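Local coordinates for putative drug/sodium antiporter (Escherichia coli, PDB 4Z3N), which probably works as a MATE-family membrane antiporter that carries the genotoxin colibactin across the cell membrane, at residues A83-S94 / F256-Q267; L112-L120 / F163-L174. All coordinates share one frame; numbering follows the deposited sequence.

Contact 1: residues A83-S94 / F256-Q267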
loop_
_atom_site.group_PDB
_atom_site.type_symbol
_atom_site.label_atom_id
_atom_site.label_comp_id
_atom_site.label_asym_id
_atom_site.label_seq_id
_atom_site.Cartn_x
_atom_site.Cartn_y
_atom_site.Cartn_z
ATOM N N ALA A 83 -4.851 -4.840 2.742
ATOM C CA ALA A 83 -5.389 -4.087 1.620
ATOM C C ALA A 83 -6.705 -3.410 1.989
ATOM O O ALA A 83 -6.935 -2.244 1.660
ATOM C CB ALA A 83 -5.582 -5.002 0.412
ATOM N N ILE A 84 -7.562 -4.159 2.667
ATOM C CA ILE A 84 -8.844 -3.654 3.087
ATOM C C ILE A 84 -8.648 -2.700 4.258
ATOM O O ILE A 84 -9.325 -1.680 4.351
ATOM C CB ILE A 84 -9.797 -4.806 3.472
ATOM C CG1 ILE A 84 -10.115 -5.663 2.231
ATOM C CG2 ILE A 84 -11.078 -4.265 4.131
ATOM C CD1 ILE A 84 -10.807 -6.981 2.525
ATOM N N ALA A 85 -7.709 -3.023 5.142
ATOM C CA ALA A 85 -7.402 -2.147 6.262
ATOM C C ALA A 85 -6.913 -0.796 5.737
ATOM O O ALA A 85 -7.173 0.269 6.319
ATOM C CB ALA A 85 -6.373 -2.775 7.149
ATOM N N ASN A 86 -6.211 -0.858 4.614
ATOM C CA ASN A 86 -5.626 0.321 4.011
ATOM C C ASN A 86 -6.696 1.246 3.441
ATOM O O ASN A 86 -6.561 2.472 3.483
ATOM C CB ASN A 86 -4.635 -0.078 2.914
ATOM C CG ASN A 86 -3.739 1.067 2.510
ATOM O OD1 ASN A 86 -3.770 1.534 1.364
ATOM N ND2 ASN A 86 -2.953 1.551 3.462
ATOM N N GLY A 87 -7.742 0.634 2.895
ATOM C CA GLY A 87 -8.863 1.349 2.334
ATOM C C GLY A 87 -9.616 2.048 3.440
ATOM O O GLY A 87 -10.084 3.181 3.270
ATOM N N ILE A 88 -9.729 1.370 4.580
ATOM C CA ILE A 88 -10.352 1.963 5.768
ATOM C C ILE A 88 -9.530 3.142 6.252
ATOM O O ILE A 88 -10.066 4.152 6.680
ATOM C CB ILE A 88 -10.512 0.939 6.904
ATOM C CG1 ILE A 88 -11.582 -0.092 6.513
ATOM C CG2 ILE A 88 -10.853 1.636 8.222
ATOM C CD1 ILE A 88 -11.874 -1.128 7.559
ATOM N N GLN A 89 -8.214 3.014 6.159
ATOM C CA GLN A 89 -7.338 4.069 6.625
ATOM C C GLN A 89 -7.531 5.374 5.841
ATOM O O GLN A 89 -7.610 6.439 6.445
ATOM C CB GLN A 89 -5.883 3.611 6.557
ATOM C CG GLN A 89 -4.926 4.637 7.063
ATOM C CD GLN A 89 -3.503 4.374 6.641
ATOM O OE1 GLN A 89 -3.164 3.283 6.191
ATOM N NE2 GLN A 89 -2.654 5.383 6.783
ATOM N N ILE A 90 -7.617 5.278 4.515
ATOM C CA ILE A 90 -7.637 6.443 3.633
ATOM C C ILE A 90 -9.028 7.091 3.716
ATOM O O ILE A 90 -9.158 8.311 3.752
ATOM C CB ILE A 90 -7.270 6.056 2.149
ATOM C CG1 ILE A 90 -5.810 5.615 2.042
ATOM C CG2 ILE A 90 -7.449 7.227 1.184
ATOM C CD1 ILE A 90 -4.799 6.723 2.373
ATOM N N GLY A 91 -10.064 6.269 3.782
ATOM C CA GLY A 91 -11.395 6.770 4.037
ATOM C C GLY A 91 -11.392 7.581 5.324
ATOM O O GLY A 91 -11.927 8.699 5.394
ATOM N N MET A 92 -10.788 7.021 6.359
ATOM C CA MET A 92 -10.655 7.748 7.603
ATOM C C MET A 92 -9.805 9.013 7.398
ATOM O O MET A 92 -10.263 10.118 7.682
ATOM C CB MET A 92 -10.051 6.852 8.681
ATOM C CG MET A 92 -10.183 7.405 10.108
ATOM S SD MET A 92 -11.874 7.521 10.746
ATOM C CE MET A 92 -11.562 7.943 12.449
ATOM N N GLY A 93 -8.582 8.846 6.894
ATOM C CA GLY A 93 -7.685 9.958 6.660
ATOM C C GLY A 93 -8.294 11.040 5.776
ATOM O O GLY A 93 -8.098 12.235 5.983
ATOM N N SER A 94 -9.054 10.625 4.777
ATOM C CA SER A 94 -9.560 11.572 3.801
ATOM C C SER A 94 -10.649 12.443 4.446
ATOM O O SER A 94 -10.661 13.667 4.320
ATOM C CB SER A 94 -10.081 10.817 2.577
ATOM O OG SER A 94 -10.608 11.696 1.607
ATOM N N PHE A 256 -17.398 8.055 3.117
ATOM C CA PHE A 256 -16.335 7.245 3.686
ATOM C C PHE A 256 -16.127 5.987 2.831
ATOM O O PHE A 256 -14.988 5.572 2.572
ATOM C CB PHE A 256 -16.680 6.871 5.129
ATOM C CG PHE A 256 -15.547 6.247 5.901
ATOM C CD1 PHE A 256 -14.970 5.048 5.489
ATOM C CD2 PHE A 256 -15.081 6.843 7.063
ATOM C CE1 PHE A 256 -13.923 4.472 6.202
ATOM C CE2 PHE A 256 -14.038 6.275 7.785
ATOM C CZ PHE A 256 -13.452 5.085 7.348
ATOM N N LEU A 257 -17.233 5.380 2.399
ATOM C CA LEU A 257 -17.187 4.099 1.695
ATOM C C LEU A 257 -16.669 4.242 0.277
ATOM O O LEU A 257 -15.969 3.360 -0.227
ATOM C CB LEU A 257 -18.574 3.445 1.667
ATOM C CG LEU A 257 -18.894 2.547 2.869
ATOM C CD1 LEU A 257 -20.233 1.861 2.700
ATOM C CD2 LEU A 257 -17.794 1.530 3.071
ATOM N N SER A 258 -17.015 5.349 -0.371
ATOM C CA SER A 258 -16.607 5.562 -1.751
ATOM C C SER A 258 -15.071 5.745 -1.870
ATOM O O SER A 258 -14.444 5.103 -2.707
ATOM C CB SER A 258 -17.362 6.754 -2.335
ATOM O OG SER A 258 -17.084 7.921 -1.585
ATOM N N VAL A 259 -14.477 6.596 -1.032
ATOM C CA VAL A 259 -13.019 6.753 -0.972
ATOM C C VAL A 259 -12.356 5.445 -0.540
ATOM O O VAL A 259 -11.403 4.971 -1.174
ATOM C CB VAL A 259 -12.588 7.914 0.012
ATOM C CG1 VAL A 259 -11.102 7.825 0.389
ATOM C CG2 VAL A 259 -12.876 9.259 -0.608
ATOM N N GLY A 260 -12.881 4.858 0.532
ATOM C CA GLY A 260 -12.295 3.675 1.124
ATOM C C GLY A 260 -12.348 2.460 0.229
ATOM O O GLY A 260 -11.393 1.672 0.144
ATOM N N MET A 261 -13.472 2.282 -0.444
ATOM C CA MET A 261 -13.600 1.133 -1.311
ATOM C C MET A 261 -12.924 1.354 -2.653
ATOM O O MET A 261 -12.535 0.395 -3.316
ATOM C CB MET A 261 -15.060 0.772 -1.493
ATOM C CG MET A 261 -15.490 -0.271 -0.494
ATOM S SD MET A 261 -17.233 -0.629 -0.688
ATOM C CE MET A 261 -17.484 -1.706 0.722
ATOM N N ALA A 262 -12.780 2.614 -3.047
ATOM C CA ALA A 262 -12.025 2.935 -4.244
ATOM C C ALA A 262 -10.572 2.505 -4.024
ATOM O O ALA A 262 -9.904 2.034 -4.931
ATOM C CB ALA A 262 -12.133 4.426 -4.574
ATOM N N GLN A 263 -10.111 2.639 -2.788
ATOM C CA GLN A 263 -8.736 2.312 -2.430
ATOM C C GLN A 263 -8.503 0.819 -2.558
ATOM O O GLN A 263 -7.430 0.379 -2.962
ATOM C CB GLN A 263 -8.424 2.773 -1.005
ATOM C CG GLN A 263 -6.969 2.567 -0.576
ATOM C CD GLN A 263 -6.002 3.513 -1.263
ATOM O OE1 GLN A 263 -6.393 4.311 -2.109
ATOM N NE2 GLN A 263 -4.731 3.429 -0.893
ATOM N N MET A 264 -9.524 0.046 -2.203
ATOM C CA MET A 264 -9.480 -1.400 -2.323
ATOM C C MET A 264 -9.545 -1.818 -3.783
ATOM O O MET A 264 -8.888 -2.757 -4.206
ATOM C CB MET A 264 -10.623 -2.024 -1.544
ATOM C CG MET A 264 -10.610 -1.659 -0.100
ATOM S SD MET A 264 -12.098 -2.306 0.651
ATOM C CE MET A 264 -12.186 -1.351 2.179
ATOM N N LEU A 265 -10.352 -1.105 -4.551
ATOM C CA LEU A 265 -10.500 -1.399 -5.953
ATOM C C LEU A 265 -9.175 -1.186 -6.685
ATOM O O LEU A 265 -8.845 -1.902 -7.635
ATOM C CB LEU A 265 -11.595 -0.519 -6.534
ATOM C CG LEU A 265 -12.122 -0.946 -7.894
ATOM C CD1 LEU A 265 -12.664 -2.379 -7.808
ATOM C CD2 LEU A 265 -13.181 0.055 -8.357
ATOM N N MET A 266 -8.418 -0.193 -6.232
ATOM C CA MET A 266 -7.128 0.146 -6.822
ATOM C C MET A 266 -6.039 -0.887 -6.486
ATOM O O MET A 266 -5.184 -1.169 -7.315
ATOM C CB MET A 266 -6.697 1.543 -6.364
ATOM C CG MET A 266 -7.460 2.673 -7.054
ATOM S SD MET A 266 -6.975 4.339 -6.517
ATOM C CE MET A 266 -8.000 4.538 -5.064
ATOM N N GLN A 267 -6.065 -1.428 -5.271
ATOM C CA GLN A 267 -5.177 -2.520 -4.900
ATOM C C GLN A 267 -5.432 -3.682 -5.839
ATOM O O GLN A 267 -4.510 -4.367 -6.302
ATOM C CB GLN A 267 -5.430 -2.990 -3.473
ATOM C CG GLN A 267 -5.700 -1.912 -2.490
ATOM C CD GLN A 267 -4.436 -1.295 -1.998
ATOM O OE1 GLN A 267 -3.606 -0.839 -2.789
ATOM N NE2 GLN A 267 -4.253 -1.299 -0.678
#
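Phe256 lays one face of its ring over the Gly91 backbone, with Gly91 CA 4.2 Å from the ring centroid and 16° off the normal, a CH-pi contact. Its CG is anti to the backbone N (chi1 -169°), which swings the ring across to the other helix, where Met92 SD meets the ring edge in a Met-aromatic contact, 3.9 Å from Phe256 CE2. Midway along, the glycines Gly87 and Gly260 pass each other with CA atoms 4.3 Å apart, and each CA makes a CA-H...O contact with the other's carbonyl. This glycine-to-glycine crossing brings two membrane helices, broadly antiparallel but crossing at a marked slant, to an axis distance of 7.3 Å. They belong to the two MatE halves of the chain, so the contact lies between the lobes of the transporter. Met264 is a knob in the hole formed by Ala83, Ile84, Gly87 and Ile88. Its chain runs extended beyond CG and sets CE 3.7 Å from Ile84 CG2. Gln263 donates from NE2 to Asn86 OD1 at 3.1 Å; the bond is nearly straight (174°), and the acceptor lies in the Gln263 amide plane. Gln397 of helix 382-399 takes up Gln263 OE1 by donating from its NE2.

Contact 2: residues L112-L120 / F163-L174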
loop_
_atom_site.group_PDB
_atom_site.type_symbol
_atom_site.label_atom_id
_atom_site.label_comp_id
_atom_site.label_asym_id
_atom_site.label_seq_id
_atom_site.Cartn_x
_atom_site.Cartn_y
_atom_site.Cartn_z
ATOM N N LEU A 112 -15.067 9.117 13.280
ATOM C CA LEU A 112 -14.409 8.031 13.999
ATOM C C LEU A 112 -15.453 6.945 14.240
ATOM O O LEU A 112 -15.226 5.755 13.976
ATOM C CB LEU A 112 -13.801 8.528 15.313
ATOM C CG LEU A 112 -13.456 7.494 16.384
ATOM C CD1 LEU A 112 -12.572 6.416 15.823
ATOM C CD2 LEU A 112 -12.761 8.163 17.548
ATOM N N SER A 113 -16.618 7.379 14.703
ATOM C CA SER A 113 -17.731 6.476 14.929
ATOM C C SER A 113 -18.030 5.641 13.689
ATOM O O SER A 113 -17.946 4.412 13.733
ATOM C CB SER A 113 -18.961 7.263 15.360
ATOM O OG SER A 113 -18.720 7.836 16.623
ATOM N N VAL A 114 -18.401 6.320 12.604
ATOM C CA VAL A 114 -18.660 5.685 11.321
ATOM C C VAL A 114 -17.447 4.896 10.830
ATOM O O VAL A 114 -17.598 3.857 10.188
ATOM C CB VAL A 114 -19.069 6.726 10.265
ATOM C CG1 VAL A 114 -18.780 6.227 8.855
ATOM C CG2 VAL A 114 -20.531 7.072 10.416
ATOM N N GLY A 115 -16.252 5.370 11.160
ATOM C CA GLY A 115 -15.032 4.639 10.855
ATOM C C GLY A 115 -14.972 3.287 11.555
ATOM O O GLY A 115 -14.673 2.262 10.953
ATOM N N ILE A 116 -15.277 3.291 12.844
ATOM C CA ILE A 116 -15.274 2.072 13.638
ATOM C C ILE A 116 -16.363 1.091 13.187
ATOM O O ILE A 116 -16.100 -0.118 13.053
ATOM C CB ILE A 116 -15.429 2.413 15.137
ATOM C CG1 ILE A 116 -14.116 2.998 15.658
ATOM C CG2 ILE A 116 -15.800 1.180 15.957
ATOM C CD1 ILE A 116 -14.232 3.666 17.003
ATOM N N ILE A 117 -17.568 1.608 12.941
ATOM C CA ILE A 117 -18.710 0.781 12.531
ATOM C C ILE A 117 -18.457 0.090 11.190
ATOM O O ILE A 117 -18.789 -1.085 10.998
ATOM C CB ILE A 117 -20.005 1.621 12.430
ATOM C CG1 ILE A 117 -20.503 2.003 13.826
ATOM C CG2 ILE A 117 -21.098 0.871 11.661
ATOM C CD1 ILE A 117 -21.781 2.800 13.823
ATOM N N ILE A 118 -17.868 0.836 10.264
ATOM C CA ILE A 118 -17.527 0.307 8.955
ATOM C C ILE A 118 -16.500 -0.818 9.095
ATOM O O ILE A 118 -16.595 -1.866 8.452
ATOM C CB ILE A 118 -16.999 1.439 8.036
ATOM C CG1 ILE A 118 -18.178 2.236 7.467
ATOM C CG2 ILE A 118 -16.152 0.882 6.903
ATOM C CD1 ILE A 118 -17.802 3.602 6.905
ATOM N N ALA A 119 -15.521 -0.588 9.959
ATOM C CA ALA A 119 -14.483 -1.564 10.240
ATOM C C ALA A 119 -15.094 -2.823 10.841
ATOM O O ALA A 119 -14.645 -3.934 10.573
ATOM C CB ALA A 119 -13.441 -0.970 11.188
ATOM N N LEU A 120 -16.121 -2.642 11.666
ATOM C CA LEU A 120 -16.772 -3.772 12.306
ATOM C C LEU A 120 -17.490 -4.667 11.286
ATOM O O LEU A 120 -17.228 -5.879 11.228
ATOM C CB LEU A 120 -17.742 -3.277 13.377
ATOM C CG LEU A 120 -18.549 -4.310 14.179
ATOM C CD1 LEU A 120 -17.683 -5.408 14.776
ATOM C CD2 LEU A 120 -19.301 -3.575 15.271
ATOM N N PHE A 163 -10.736 -8.311 12.800
ATOM C CA PHE A 163 -11.241 -7.125 13.467
ATOM C C PHE A 163 -10.095 -6.275 14.010
ATOM O O PHE A 163 -10.133 -5.049 13.933
ATOM C CB PHE A 163 -12.215 -7.501 14.585
ATOM C CG PHE A 163 -12.855 -6.314 15.261
ATOM C CD1 PHE A 163 -13.433 -5.294 14.507
ATOM C CD2 PHE A 163 -12.902 -6.227 16.651
ATOM C CE1 PHE A 163 -14.032 -4.213 15.116
ATOM C CE2 PHE A 163 -13.503 -5.145 17.276
ATOM C CZ PHE A 163 -14.069 -4.134 16.504
ATOM N N SER A 164 -9.060 -6.923 14.524
ATOM C CA SER A 164 -7.932 -6.203 15.101
ATOM C C SER A 164 -7.163 -5.460 14.012
ATOM O O SER A 164 -6.752 -4.307 14.204
ATOM C CB SER A 164 -7.009 -7.165 15.859
ATOM O OG SER A 164 -7.739 -8.293 16.338
ATOM N N ILE A 165 -6.979 -6.118 12.872
ATOM C CA ILE A 165 -6.363 -5.488 11.711
ATOM C C ILE A 165 -7.195 -4.296 11.197
ATOM O O ILE A 165 -6.652 -3.224 10.897
ATOM C CB ILE A 165 -6.171 -6.496 10.547
ATOM C CG1 ILE A 165 -5.402 -7.735 11.014
ATOM C CG2 ILE A 165 -5.478 -5.831 9.367
ATOM C CD1 ILE A 165 -4.122 -7.411 11.777
ATOM N N MET A 166 -8.509 -4.479 11.084
ATOM C CA MET A 166 -9.381 -3.379 10.673
ATOM C C MET A 166 -9.280 -2.207 11.645
ATOM O O MET A 166 -9.242 -1.055 11.227
ATOM C CB MET A 166 -10.836 -3.843 10.562
ATOM C CG MET A 166 -11.049 -4.987 9.582
ATOM S SD MET A 166 -10.690 -4.600 7.841
ATOM C CE MET A 166 -9.221 -5.564 7.478
ATOM N N LEU A 167 -9.248 -2.523 12.938
ATOM C CA LEU A 167 -9.095 -1.538 14.008
ATOM C C LEU A 167 -7.871 -0.648 13.826
ATOM O O LEU A 167 -7.933 0.549 14.081
ATOM C CB LEU A 167 -9.006 -2.237 15.360
ATOM C CG LEU A 167 -10.253 -2.109 16.222
ATOM C CD1 LEU A 167 -9.993 -2.671 17.614
ATOM C CD2 LEU A 167 -10.662 -0.645 16.289
ATOM N N ILE A 168 -6.761 -1.248 13.393
ATOM C CA ILE A 168 -5.516 -0.531 13.126
ATOM C C ILE A 168 -5.638 0.426 11.948
ATOM O O ILE A 168 -5.072 1.517 11.966
ATOM C CB ILE A 168 -4.371 -1.520 12.862
ATOM C CG1 ILE A 168 -4.027 -2.249 14.164
ATOM C CG2 ILE A 168 -3.154 -0.809 12.281
ATOM C CD1 ILE A 168 -2.895 -3.220 14.046
ATOM N N GLY A 169 -6.371 0.009 10.919
ATOM C CA GLY A 169 -6.719 0.897 9.823
ATOM C C GLY A 169 -7.416 2.169 10.290
ATOM O O GLY A 169 -6.978 3.276 9.978
ATOM N N VAL A 170 -8.500 2.011 11.047
ATOM C CA VAL A 170 -9.180 3.146 11.677
ATOM C C VAL A 170 -8.208 4.085 12.430
ATOM O O VAL A 170 -8.213 5.307 12.218
ATOM C CB VAL A 170 -10.259 2.668 12.672
ATOM C CG1 VAL A 170 -10.871 3.861 13.437
ATOM C CG2 VAL A 170 -11.326 1.877 11.958
ATOM N N MET A 171 -7.382 3.501 13.296
ATOM C CA MET A 171 -6.439 4.242 14.112
ATOM C C MET A 171 -5.397 4.970 13.268
ATOM O O MET A 171 -5.146 6.173 13.469
ATOM C CB MET A 171 -5.754 3.299 15.098
ATOM C CG MET A 171 -6.708 2.621 16.080
ATOM S SD MET A 171 -7.571 3.764 17.194
ATOM C CE MET A 171 -8.794 4.485 16.106
ATOM N N MET A 172 -4.794 4.235 12.333
ATOM C CA MET A 172 -3.872 4.817 11.364
ATOM C C MET A 172 -4.544 5.987 10.665
ATOM O O MET A 172 -3.959 7.066 10.552
ATOM C CB MET A 172 -3.433 3.780 10.331
ATOM C CG MET A 172 -2.576 2.635 10.875
ATOM S SD MET A 172 -0.828 3.054 10.881
ATOM C CE MET A 172 -0.572 3.434 9.146
ATOM N N GLY A 173 -5.777 5.769 10.212
ATOM C CA GLY A 173 -6.544 6.798 9.529
ATOM C C GLY A 173 -6.868 7.985 10.425
ATOM O O GLY A 173 -6.882 9.140 9.988
ATOM N N LEU A 174 -7.115 7.694 11.693
ATOM C CA LEU A 174 -7.372 8.736 12.674
ATOM C C LEU A 174 -6.149 9.655 12.874
ATOM O O LEU A 174 -6.255 10.873 12.725
ATOM C CB LEU A 174 -7.804 8.096 14.000
ATOM C CG LEU A 174 -8.251 9.039 15.111
ATOM C CD1 LEU A 174 -9.044 10.140 14.503
ATOM C CD2 LEU A 174 -9.099 8.304 16.127
#
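Val170 pushes its two methyls into the hole formed by Leu112, Gly115, Ile116 and Ala119, and the tight part of the contact is built around it. With CG1 anti to the backbone N (chi1 174°), the branches divide the work. CG1 reaches Leu112 CD1 at 3.9 Å and Ile116 CG1 at 4.0 Å, while CG2 comes within 3.6 Å of Ala119 CB and also rests against the Gly115 carbonyl. Ala119 CB then meets Met166 CB at 3.9 Å. Val170 is thus a knob in a hole of the facing helix; the two transmembrane helices run nearly antiparallel at 156°, 9.2 Å apart at their axes. No hydrogen bond crosses between them, and apolar surface does the joining.

Toward the Leu174 end, Leu112 CD2 meets Leu174 CD2 at 3.9 Å. The other end lies on the exposed side of the contact, with fewer side chains meeting. There Phe163 CE1 touches both Leu120 CD1 and Leu120 CA, each at 3.9 Å; the methyl approaches the ring obliquely, and the ring's edge is turned to the Ala119 carbonyl.

Other helices cover several sides of the pair. Met166 and Leu174 also lean on helix 75-101, and Ile165, Ile168 and Met171 face helix 209-232. On the other partner, Val114 and Ile118 pack against helix 250-284.

From the N terminus, the chain enters contact 1 on helix 75-101, then turns into helix 107-132, which carries the first half of contact 2. Helix 162-177 returns to pair with it, closing a loop of 42 residues within the first half of the transporter. Only at helix 250-284 does contact 1 close, after 161 residues, so the shorter loop lies wholly inside the longer one and the two do not cross. Contact 2 joins two helices of the first half, whereas contact 1 links that half to the second. They meet at Met92, which packs on Leu112 and on the backbone of Gly173 and Leu174, and at Gln89, which packs on Gly173. Phe256 touching Ile118 makes a further join.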